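Local coordinates for CurH (Lyngbya majuscula, PDB 3KG7), which probably dehydrates the beta-hydroxyacyl intermediate of its module in curacin biosynthesis, forming an alpha,beta-unsaturated thioester, as a double-hotdog polyketide synthase dehydratase domain, at residues D45-I49 with P76-A80; Q259-I265 with I278-K284. One frame throughout, in Å; residues are numbered along the deposited sequence.

Contact 1. Residues D45-I49 with P76-A80; sequences DTPVI and PLFLA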
ATOM      1  N   ASP C  45      22.235  20.561 -15.783  1.00 83.14           N
ATOM      2  CA  ASP C  45      23.078  20.190 -14.641  1.00 83.76           C
ATOM      3  C   ASP C  45      22.268  19.780 -13.403  1.00 83.61           C
ATOM      4  O   ASP C  45      22.696  19.992 -12.266  1.00 84.37           O
ATOM      5  CB  ASP C  45      24.079  21.303 -14.312  1.00 84.19           C
ATOM      6  CG  ASP C  45      25.411  20.762 -13.828  1.00 85.74           C
ATOM      7  OD1 ASP C  45      25.459  20.085 -12.778  1.00 85.91           O
ATOM      8  OD2 ASP C  45      26.424  21.024 -14.501  1.00 87.25           O
ATOM      9  N   THR C  46      21.098  19.190 -13.639  1.00 82.89           N
ATOM     10  CA  THR C  46      20.247  18.680 -12.566  1.00 82.00           C
ATOM     11  C   THR C  46      19.976  17.191 -12.792  1.00 83.12           C
ATOM     12  O   THR C  46      19.547  16.790 -13.881  1.00 85.24           O
ATOM     13  CB  THR C  46      18.912  19.463 -12.465  1.00 80.55           C
ATOM     14  OG1 THR C  46      19.179  20.872 -12.429  1.00 81.70           O
ATOM     15  CG2 THR C  46      18.143  19.075 -11.215  1.00 79.12           C
ATOM     16  N   PRO C  47      20.245  16.361 -11.772  1.00 82.69           N
ATOM     17  CA  PRO C  47      19.906  14.948 -11.898  1.00 82.22           C
ATOM     18  C   PRO C  47      18.404  14.793 -12.107  1.00 82.75           C
ATOM     19  O   PRO C  47      17.602  15.250 -11.280  1.00 82.13           O
ATOM     20  CB  PRO C  47      20.331  14.355 -10.548  1.00 83.18           C
ATOM     21  CG  PRO C  47      21.344  15.332 -10.003  1.00 83.03           C
ATOM     22  CD  PRO C  47      20.869  16.671 -10.471  1.00 82.63           C
ATOM     23  N   VAL C  48      18.042  14.178 -13.232  1.00 82.92           N
ATOM     24  CA  VAL C  48      16.644  13.960 -13.610  1.00 82.58           C
ATOM     25  C   VAL C  48      16.461  12.533 -14.087  1.00 81.67           C
ATOM     26  O   VAL C  48      17.329  12.001 -14.776  1.00 84.15           O
ATOM     27  CB  VAL C  48      16.221  14.905 -14.764  1.00 82.24           C
ATOM     28  CG1 VAL C  48      14.813  14.576 -15.246  1.00 80.89           C
ATOM     29  CG2 VAL C  48      16.319  16.375 -14.336  1.00 82.68           C
ATOM     30  N   ILE C  49      15.329  11.931 -13.724  1.00 81.48           N
ATOM     31  CA  ILE C  49      14.934  10.594 -14.196  1.00 80.62           C
ATOM     32  C   ILE C  49      14.302  10.705 -15.575  1.00 81.00           C
ATOM     33  O   ILE C  49      13.227  11.303 -15.712  1.00 81.87           O
ATOM     34  CB  ILE C  49      13.867   9.965 -13.290  1.00 80.58           C
ATOM     35  CG1 ILE C  49      14.375   9.782 -11.865  1.00 77.99           C
ATOM     36  CG2 ILE C  49      13.380   8.627 -13.864  1.00 82.81           C
ATOM     37  CD1 ILE C  49      13.345   9.166 -10.966  1.00 79.80           C
ATOM     38  N   PRO C  76       8.882  16.020 -14.666  1.00 78.40           N
ATOM     39  CA  PRO C  76      10.017  15.163 -14.312  1.00 78.64           C
ATOM     40  C   PRO C  76      10.231  15.007 -12.804  1.00 78.18           C
ATOM     41  O   PRO C  76       9.914  15.918 -12.034  1.00 79.84           O
ATOM     42  CB  PRO C  76      11.218  15.892 -14.930  1.00 78.38           C
ATOM     43  CG  PRO C  76      10.776  17.289 -15.108  1.00 79.05           C
ATOM     44  CD  PRO C  76       9.306  17.256 -15.349  1.00 78.29           C
ATOM     45  N   LEU C  77      10.754  13.848 -12.406  1.00 77.85           N
ATOM     46  CA  LEU C  77      11.274  13.651 -11.060  1.00 77.66           C
ATOM     47  C   LEU C  77      12.735  14.080 -11.081  1.00 79.31           C
ATOM     48  O   LEU C  77      13.571  13.410 -11.686  1.00 81.80           O
ATOM     49  CB  LEU C  77      11.142  12.182 -10.639  1.00 74.60           C
ATOM     50  CG  LEU C  77      11.152  11.816  -9.150  1.00 73.50           C
ATOM     51  CD1 LEU C  77      10.574  10.432  -8.951  1.00 74.06           C
ATOM     52  CD2 LEU C  77      12.538  11.878  -8.541  1.00 72.85           C
ATOM     53  N   PHE C  78      13.035  15.209 -10.446  1.00 80.40           N
ATOM     54  CA  PHE C  78      14.415  15.707 -10.368  1.00 81.46           C
ATOM     55  C   PHE C  78      14.915  15.786  -8.924  1.00 81.79           C
ATOM     56  O   PHE C  78      14.127  15.848  -7.974  1.00 83.11           O
ATOM     57  CB  PHE C  78      14.575  17.052 -11.095  1.00 80.90           C
ATOM     58  CG  PHE C  78      13.754  18.170 -10.511  1.00 81.11           C
ATOM     59  CD1 PHE C  78      14.317  19.063  -9.595  1.00 82.65           C
ATOM     60  CD2 PHE C  78      12.427  18.348 -10.888  1.00 80.80           C
ATOM     61  CE1 PHE C  78      13.566  20.112  -9.051  1.00 81.92           C
ATOM     62  CE2 PHE C  78      11.667  19.385 -10.349  1.00 82.34           C
ATOM     63  CZ  PHE C  78      12.237  20.272  -9.431  1.00 81.83           C
ATOM     64  N   LEU C  79      16.231  15.762  -8.767  1.00 81.22           N
ATOM     65  CA  LEU C  79      16.842  15.845  -7.454  1.00 81.32           C
ATOM     66  C   LEU C  79      17.644  17.130  -7.396  1.00 82.73           C
ATOM     67  O   LEU C  79      18.778  17.193  -7.881  1.00 83.78           O
ATOM     68  CB  LEU C  79      17.703  14.611  -7.186  1.00 78.70           C
ATOM     69  CG  LEU C  79      16.960  13.283  -7.397  1.00 78.24           C
ATOM     70  CD1 LEU C  79      17.869  12.098  -7.135  1.00 78.32           C
ATOM     71  CD2 LEU C  79      15.708  13.189  -6.529  1.00 77.78           C
ATOM     72  N   ALA C  80      17.022  18.163  -6.833  1.00 83.57           N
ATOM     73  CA  ALA C  80      17.615  19.499  -6.781  1.00 84.31           C
ATOM     74  C   ALA C  80      18.951  19.465  -6.059  1.00 84.50           C
ATOM     75  O   ALA C  80      19.981  19.804  -6.630  1.00 85.68           O
ATOM     76  CB  ALA C  80      16.663  20.480  -6.106  1.00 84.49           C
TER
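Two backbone hydrogen bonds join Pro47-Ile49 to Leu77-Leu79 around a single bridge between Val48 and Phe78. Leu79 N gives its hydrogen to Pro47 O at 2.9 Å, and Ile49 N gives its own to Leu77 O at 3.1 Å, the latter almost straight (175°). Pro47 O is also approached by Phe78 CA at 3.3 Å. Lacking an N-H, Pro47 returns no bond to Leu79; its ring CD lies instead 3.4 Å from Leu79 O.

The remaining interactions are apolar. Both branches of Val48 are used: CG1 rests on Pro76 CB at 3.8 Å and CG2 on Phe78 CB at 3.7 Å. Ile49 CG1 stands beside the backbone N (chi1 -61°), and CD1 rests against one side of Leu77, touching its CB and both methyls at 3.7 Å. This pair continues onto Tyr54 of helix 52-62. Thr46 suits its partly exposed place: the methyl lies near Phe78 CB while the hydroxyl bonds to Tyr44 O.

The sequence from His41, hydrogen-bonded to Val48, resembles the HxxxGxxxxP signature of these dehydratases, with Asp45 in the place of the glycine. Branched aliphatics around two backbone bonds imply that both together probably hold the 76-80 loop against 45-49.

Contact 2. Residues Q259-I265 with I278-K284; sequences QTRSYDI and INGFTVK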
ATOM      1  N   GLN C 259       4.138  21.056 -32.537  1.00 91.35           N
ATOM      2  CA  GLN C 259       5.549  21.146 -32.114  1.00 89.53           C
ATOM      3  C   GLN C 259       6.103  19.944 -31.335  1.00 88.37           C
ATOM      4  O   GLN C 259       6.332  20.028 -30.125  1.00 88.03           O
ATOM      5  CB  GLN C 259       5.784  22.452 -31.337  1.00 90.49           C
ATOM      6  CG  GLN C 259       7.234  22.948 -31.334  1.00 90.88           C
ATOM      7  CD  GLN C 259       7.700  23.481 -32.685  1.00 90.50           C
ATOM      8  OE1 GLN C 259       6.896  23.906 -33.519  1.00 90.65           O
ATOM      9  NE2 GLN C 259       9.010  23.463 -32.902  1.00 90.45           N
ATOM     10  N   THR C 260       6.318  18.837 -32.044  1.00 86.75           N
ATOM     11  CA  THR C 260       6.872  17.609 -31.467  1.00 83.23           C
ATOM     12  C   THR C 260       7.694  16.871 -32.517  1.00 83.51           C
ATOM     13  O   THR C 260       7.346  16.888 -33.699  1.00 85.63           O
ATOM     14  CB  THR C 260       5.763  16.633 -30.996  1.00 82.81           C
ATOM     15  OG1 THR C 260       4.928  16.260 -32.107  1.00 81.84           O
ATOM     16  CG2 THR C 260       4.901  17.240 -29.896  1.00 82.88           C
ATOM     17  N   ARG C 261       8.781  16.230 -32.096  1.00 82.80           N
ATOM     18  CA  ARG C 261       9.510  15.300 -32.966  1.00 83.77           C
ATOM     19  C   ARG C 261       9.226  13.881 -32.500  1.00 83.36           C
ATOM     20  O   ARG C 261       9.351  13.592 -31.310  1.00 84.88           O
ATOM     21  CB  ARG C 261      11.019  15.542 -32.925  1.00 83.98           C
ATOM     22  CG  ARG C 261      11.474  16.889 -33.429  1.00 85.38           C
ATOM     23  CD  ARG C 261      12.986  16.948 -33.464  1.00 86.75           C
ATOM     24  NE  ARG C 261      13.534  16.313 -34.660  1.00 89.01           N
ATOM     25  CZ  ARG C 261      13.853  16.961 -35.781  1.00 90.30           C
ATOM     26  NH1 ARG C 261      13.685  18.275 -35.876  1.00 90.45           N
ATOM     27  NH2 ARG C 261      14.344  16.295 -36.815  1.00 90.73           N
ATOM     28  N   SER C 262       8.846  12.999 -33.422  1.00 82.63           N
ATOM     29  CA  SER C 262       8.531  11.611 -33.065  1.00 82.78           C
ATOM     30  C   SER C 262       9.274  10.614 -33.940  1.00 82.29           C
ATOM     31  O   SER C 262       9.514  10.876 -35.124  1.00 82.84           O
ATOM     32  CB  SER C 262       7.030  11.346 -33.174  1.00 83.06           C
ATOM     33  OG  SER C 262       6.275  12.484 -32.800  1.00 85.69           O
ATOM     34  N   TYR C 263       9.626   9.468 -33.356  1.00 80.79           N
ATOM     35  CA  TYR C 263      10.316   8.405 -34.098  1.00 80.88           C
ATOM     36  C   TYR C 263      10.129   6.995 -33.531  1.00 81.51           C
ATOM     37  O   TYR C 263       9.494   6.804 -32.494  1.00 82.62           O
ATOM     38  CB  TYR C 263      11.811   8.734 -34.328  1.00 81.67           C
ATOM     39  CG  TYR C 263      12.617   9.109 -33.099  1.00 81.03           C
ATOM     40  CD1 TYR C 263      12.565  10.404 -32.569  1.00 81.17           C
ATOM     41  CD2 TYR C 263      13.462   8.181 -32.488  1.00 81.42           C
ATOM     42  CE1 TYR C 263      13.315  10.756 -31.439  1.00 81.82           C
ATOM     43  CE2 TYR C 263      14.220   8.524 -31.360  1.00 82.33           C
ATOM     44  CZ  TYR C 263      14.141   9.811 -30.841  1.00 82.07           C
ATOM     45  OH  TYR C 263      14.882  10.147 -29.729  1.00 81.07           O
ATOM     46  N   ASP C 264      10.681   6.014 -34.243  1.00 81.49           N
ATOM     47  CA  ASP C 264      10.551   4.597 -33.895  1.00 81.14           C
ATOM     48  C   ASP C 264      11.910   3.949 -33.699  1.00 80.76           C
ATOM     49  O   ASP C 264      12.871   4.284 -34.394  1.00 82.19           O
ATOM     50  CB  ASP C 264       9.796   3.855 -35.001  1.00 80.91           C
ATOM     51  CG  ASP C 264       8.422   4.417 -35.230  1.00 81.89           C
ATOM     52  OD1 ASP C 264       7.711   4.670 -34.232  1.00 80.27           O
ATOM     53  OD2 ASP C 264       8.060   4.623 -36.407  1.00 83.78           O
ATOM     54  N   ILE C 265      11.991   3.018 -32.756  1.00 79.51           N
ATOM     55  CA  ILE C 265      13.241   2.313 -32.511  1.00 81.03           C
ATOM     56  C   ILE C 265      12.990   0.821 -32.421  1.00 82.99           C
ATOM     57  O   ILE C 265      12.112   0.373 -31.681  1.00 85.96           O
ATOM     58  CB  ILE C 265      13.948   2.795 -31.214  1.00 80.30           C
ATOM     59  CG1 ILE C 265      14.264   4.291 -31.282  1.00 78.52           C
ATOM     60  CG2 ILE C 265      15.240   2.016 -30.986  1.00 79.22           C
ATOM     61  CD1 ILE C 265      13.899   5.036 -30.047  1.00 76.70           C
ATOM     62  N   ILE C 278      10.043   0.426 -29.745  1.00 80.62           N
ATOM     63  CA  ILE C 278       9.445   1.629 -29.189  1.00 79.43           C
ATOM     64  C   ILE C 278       8.823   2.395 -30.351  1.00 80.71           C
ATOM     65  O   ILE C 278       9.532   2.829 -31.265  1.00 80.74           O
ATOM     66  CB  ILE C 278      10.504   2.518 -28.478  1.00 79.42           C
ATOM     67  CG1 ILE C 278      11.266   1.709 -27.421  1.00 77.00           C
ATOM     68  CG2 ILE C 278       9.858   3.764 -27.846  1.00 77.72           C
ATOM     69  CD1 ILE C 278      12.638   2.219 -27.129  1.00 77.00           C
ATOM     70  N   ASN C 279       7.499   2.537 -30.323  1.00 82.07           N
ATOM     71  CA  ASN C 279       6.769   3.256 -31.371  1.00 83.64           C
ATOM     72  C   ASN C 279       6.240   4.611 -30.924  1.00 82.62           C
ATOM     73  O   ASN C 279       5.688   4.756 -29.834  1.00 83.04           O
ATOM     74  CB  ASN C 279       5.615   2.419 -31.929  1.00 85.52           C
ATOM     75  CG  ASN C 279       6.085   1.137 -32.570  1.00 88.01           C
ATOM     76  OD1 ASN C 279       6.771   1.155 -33.592  1.00 89.40           O
ATOM     77  ND2 ASN C 279       5.713   0.008 -31.973  1.00 89.02           N
ATOM     78  N   GLY C 280       6.410   5.601 -31.792  1.00 81.71           N
ATOM     79  CA  GLY C 280       5.899   6.940 -31.541  1.00 81.52           C
ATOM     80  C   GLY C 280       6.572   7.655 -30.388  1.00 81.42           C
ATOM     81  O   GLY C 280       5.922   8.422 -29.677  1.00 81.30           O
ATOM     82  N   PHE C 281       7.871   7.399 -30.210  1.00 80.25           N
ATOM     83  CA  PHE C 281       8.672   8.073 -29.184  1.00 79.69           C
ATOM     84  C   PHE C 281       8.735   9.568 -29.472  1.00 79.83           C
ATOM     85  O   PHE C 281       9.432  10.004 -30.393  1.00 79.93           O
ATOM     86  CB  PHE C 281      10.089   7.479 -29.100  1.00 79.13           C
ATOM     87  CG  PHE C 281      10.940   8.077 -28.001  1.00 79.66           C
ATOM     88  CD1 PHE C 281      11.947   8.994 -28.297  1.00 80.04           C
ATOM     89  CD2 PHE C 281      10.731   7.727 -26.664  1.00 79.28           C
ATOM     90  CE1 PHE C 281      12.736   9.557 -27.273  1.00 80.24           C
ATOM     91  CE2 PHE C 281      11.520   8.284 -25.639  1.00 78.71           C
ATOM     92  CZ  PHE C 281      12.522   9.197 -25.948  1.00 77.65           C
ATOM     93  N   THR C 282       8.002  10.347 -28.682  1.00 79.45           N
ATOM     94  CA  THR C 282       7.839  11.770 -28.956  1.00 81.08           C
ATOM     95  C   THR C 282       8.578  12.654 -27.948  1.00 82.81           C
ATOM     96  O   THR C 282       8.425  12.499 -26.730  1.00 84.97           O
ATOM     97  CB  THR C 282       6.346  12.150 -29.011  1.00 81.75           C
ATOM     98  OG1 THR C 282       5.642  11.219 -29.843  1.00 83.05           O
ATOM     99  CG2 THR C 282       6.169  13.553 -29.570  1.00 81.09           C
ATOM    100  N   VAL C 283       9.393  13.568 -28.466  1.00 81.89           N
ATOM    101  CA  VAL C 283      10.044  14.574 -27.634  1.00 82.89           C
ATOM    102  C   VAL C 283       9.422  15.945 -27.898  1.00 83.39           C
ATOM    103  O   VAL C 283       8.926  16.208 -28.991  1.00 83.60           O
ATOM    104  CB  VAL C 283      11.583  14.614 -27.847  1.00 82.97           C
ATOM    105  CG1 VAL C 283      12.229  13.329 -27.325  1.00 82.69           C
ATOM    106  CG2 VAL C 283      11.936  14.846 -29.320  1.00 80.76           C
ATOM    107  N   LYS C 284       9.426  16.803 -26.885  1.00 84.90           N
ATOM    108  CA  LYS C 284       8.933  18.168 -27.041  1.00 86.27           C
ATOM    109  C   LYS C 284       9.877  19.149 -26.350  1.00 87.79           C
ATOM    110  O   LYS C 284      10.483  18.825 -25.321  1.00 89.74           O
ATOM    111  CB  LYS C 284       7.507  18.301 -26.493  1.00 86.60           C
ATOM    112  CG  LYS C 284       6.802  19.608 -26.863  1.00 86.08           C
ATOM    113  CD  LYS C 284       5.420  19.717 -26.225  1.00 86.80           C
ATOM    114  CE  LYS C 284       5.503  20.097 -24.751  1.00 87.97           C
ATOM    115  NZ  LYS C 284       4.162  20.383 -24.174  1.00 88.00           N
TER
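Arg261 O accepts the hydrogen of Val283 N at 2.8 Å and is also approached by Thr282 CA at 3.3 Å. Arg261 N returns a bond to Val283 O, completing a hydrogen-bonded antiparallel pair. Tyr263 with Phe281 and Ile265 with Ile278 are paired in the same way, but between these pairs one strand has two residues, Asn279 and Gly280, against the single Asp264 of the other. Gly280 and Phe281 both face Tyr263, a G1 beta bulge, and glycine suits the first place because its phi is positive. Asp264 OD1 supplies an acceptor for the Gly280 N-H at 2.9 Å, nearly along the carboxylate C-O axis.

Tyr263 and Phe281 lie side by side on one face of the sheet, pointing the same way. They form an offset edge-to-face stack, the phenylalanine edge toward the tyrosine face, centroids 5.3 Å apart and planes at 70°. The offset puts Phe281 CD1 3.5 Å from Tyr263 CZ, and CE1 near Tyr263 OH. Phe281 CG lies anti to the backbone N (chi1 -176°), whereas Tyr263 CG sits between its N and carbonyl carbon (chi1 52°), which brings the two rings together. The phenol hydroxyl is hydrogen-bonded to Thr209 O. Ile265 and Ile278 continue the apolar part of this face, their CD1 atoms 4.2 Å apart; on it too, Arg261 lays CB against Val283 CG2 and leads its guanidinium away to a salt bridge with Asp214.

The other face is more polar. Thr282 OG1 donates to Gly280 O at 2.8 Å and receives a weak bond from Ser262 OG, while its methyl packs against Thr260 CB at 3.4 Å; threonine's two unlike branches thus serve both roles.

Strands 260-268 and 274-286 form this hairpin in the second hotdog half. The Asp264 and Thr282 bonds imply a bulge pinned through both the N-H and the carbonyl of its glycine.

Overall arrangement
From the N terminus, contact 1 comes first: 45-49 is followed by helix 52-62 and strand 66-73 before the chain returns at 76-80, closing a loop within the first hotdog half. Contact 2 closes much later and more locally, joining the two strands of a hairpin in the second half. The contacts are therefore in series, neither nested nor crossed, with centres 22 Å apart and nearest atoms about 10 Å apart. Strand 66-73 pairs with 225-236, which in turn pairs with 274-286, linking the halves. Beyond contact 2 the chain runs through helix 288-291 to Leu292 and Lys293, which touch Thr46 and Phe78 of contact 1.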